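Local coordinates for guanine nucleotide exchange protein (Legionella pneumophila, PDB 1XSZ) that probably acts as a guanine nucleotide exchange factor for ADP-ribosylation factors, its Sec7 active site being covered by a C-terminal cap, at residues 255-260 / 288-293. Sequence-based numbering, arbitrary orientation. Where two conformers were deposited one is given.
Sequences SFFTGY and WLFGEQ
F257 and F290 form a T-shaped pair. The edge of F290 points at one face of F257; the ring centroids are 5.8 Å apart and the planes stand at 82°. F257 has CG anti to its own backbone N (chi1 -172°), which swings the ring toward 288-293, so that its CE1 reaches L289 CD1.

Two aliphatic contacts add to this pair. L289 CD1 meets F257 CE1 at 3.5 Å, approaching the ring obliquely. T258 CB lies over one face of F290, offset toward the rim, and T258 CG2 is 3.7 Å from F290 CE1.

The carbonyl F257 O sits at the edge of the F290 ring, near its plane; F257 O lies 3.2 Å from F290 CE1. No hydrogen bond joins the segments.

T258 OG1 bonds within its own helix end. It hydrogen-bonds to L254 O, and it also accepts from Y260 N at 3.2 Å, which makes an ST turn. G259, with positive phi, ends helix 252-258 there, and strand 260-268 follows.

The contact is apolar packing between helix 252-258 and helix 287-290 of the capping domain. F257 also touches I142 of helix 131-149, T258 touches I109 of helix 106-123, and F290 meets F198. Helices 131-149 and 106-123 belong to the Sec7 domain, so this packing lies at the interface where the cap meets it.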
# COMPACT_ATOMS: atom_id res chain seq x y z
N SER A 255 11.26 -4.66 -1.93
CA SER A 255 12.08 -5.01 -0.78
C SER A 255 13.13 -3.90 -0.58
O SER A 255 13.39 -3.48 0.54
CB SER A 255 12.78 -6.35 -1.03
OG SER A 255 13.67 -6.67 0.02
N PHE A 256 13.70 -3.44 -1.69
CA PHE A 256 14.70 -2.37 -1.67
C PHE A 256 14.08 -1.07 -1.16
O PHE A 256 14.59 -0.43 -0.24
CB PHE A 256 15.22 -2.20 -3.12
CG PHE A 256 16.16 -1.04 -3.33
CD1 PHE A 256 15.70 0.28 -3.36
CD2 PHE A 256 17.51 -1.28 -3.61
CE1 PHE A 256 16.56 1.33 -3.66
CE2 PHE A 256 18.38 -0.23 -3.91
CZ PHE A 256 17.90 1.08 -3.94
N PHE A 257 12.95 -0.70 -1.75
CA PHE A 257 12.29 0.55 -1.42
C PHE A 257 11.64 0.65 -0.04
O PHE A 257 11.76 1.69 0.63
CB PHE A 257 11.25 0.84 -2.51
CG PHE A 257 10.60 2.20 -2.43
CD1 PHE A 257 11.37 3.36 -2.42
CD2 PHE A 257 9.21 2.31 -2.41
CE1 PHE A 257 10.76 4.62 -2.39
CE2 PHE A 257 8.60 3.56 -2.39
CZ PHE A 257 9.38 4.72 -2.38
N THR A 258 11.00 -0.43 0.40
CA THR A 258 10.25 -0.43 1.66
C THR A 258 10.65 -1.44 2.73
O THR A 258 10.17 -1.36 3.86
CB THR A 258 8.76 -0.69 1.40
OG1 THR A 258 8.58 -2.07 1.03
CG2 THR A 258 8.22 0.20 0.29
N GLY A 259 11.49 -2.41 2.37
CA GLY A 259 11.89 -3.44 3.32
C GLY A 259 10.90 -4.59 3.34
O GLY A 259 10.98 -5.51 4.15
N TYR A 260 9.95 -4.55 2.41
CA TYR A 260 8.91 -5.56 2.28
C TYR A 260 9.48 -6.97 2.14
O TYR A 260 10.40 -7.20 1.34
CB TYR A 260 8.05 -5.21 1.06
CG TYR A 260 6.84 -6.08 0.79
CD1 TYR A 260 5.90 -6.34 1.79
CD2 TYR A 260 6.60 -6.56 -0.50
CE1 TYR A 260 4.73 -7.07 1.49
CE2 TYR A 260 5.46 -7.28 -0.80
CZ TYR A 260 4.52 -7.53 0.19
OH TYR A 260 3.39 -8.24 -0.13
N TRP A 288 15.59 5.15 4.90
CA TRP A 288 15.56 6.56 4.53
C TRP A 288 14.13 7.11 4.53
O TRP A 288 13.90 8.28 4.86
CB TRP A 288 16.19 6.73 3.14
CG TRP A 288 16.37 8.14 2.71
CD1 TRP A 288 17.04 9.13 3.39
CD2 TRP A 288 15.92 8.73 1.49
NE1 TRP A 288 17.03 10.29 2.66
CE2 TRP A 288 16.35 10.08 1.49
CE3 TRP A 288 15.20 8.26 0.39
CZ2 TRP A 288 16.07 10.96 0.44
CZ3 TRP A 288 14.92 9.12 -0.66
CH2 TRP A 288 15.36 10.46 -0.62
N LEU A 289 13.17 6.25 4.19
CA LEU A 289 11.78 6.66 4.12
C LEU A 289 10.85 5.96 5.10
O LEU A 289 9.79 6.49 5.44
CB LEU A 289 11.25 6.44 2.70
CG LEU A 289 11.92 7.26 1.60
CD1 LEU A 289 11.48 6.75 0.23
CD2 LEU A 289 11.57 8.73 1.77
N PHE A 290 11.23 4.77 5.56
CA PHE A 290 10.36 4.02 6.44
C PHE A 290 10.89 3.70 7.83
O PHE A 290 10.32 2.89 8.56
CB PHE A 290 9.91 2.73 5.73
CG PHE A 290 9.22 2.99 4.41
CD1 PHE A 290 9.95 3.02 3.22
CD2 PHE A 290 7.86 3.27 4.37
CE1 PHE A 290 9.32 3.33 2.01
CE2 PHE A 290 7.22 3.57 3.16
CZ PHE A 290 7.96 3.60 1.98
N GLY A 291 11.99 4.35 8.22
CA GLY A 291 12.54 4.14 9.55
C GLY A 291 13.43 2.93 9.74
O GLY A 291 13.64 2.14 8.82
N GLU A 292 13.92 2.77 10.96
CA GLU A 292 14.83 1.68 11.30
C GLU A 292 14.20 0.50 12.02
O GLU A 292 14.92 -0.35 12.55
CB GLU A 292 15.97 2.23 12.15
CG GLU A 292 16.71 3.42 11.53
CD GLU A 292 17.78 3.98 12.45
OE1 GLU A 292 17.44 4.39 13.58
OE2 GLU A 292 18.96 4.01 12.03
N GLN A 293 12.88 0.41 12.04
CA GLN A 293 12.23 -0.68 12.75
C GLN A 293 11.46 -1.64 11.86
O GLN A 293 10.90 -1.25 10.84
CB GLN A 293 11.23 -0.12 13.77
CG GLN A 293 11.83 0.82 14.80
CD GLN A 293 10.79 1.52 15.64
OE1 GLN A 293 9.58 1.26 15.53
NE2 GLN A 293 11.24 2.42 16.49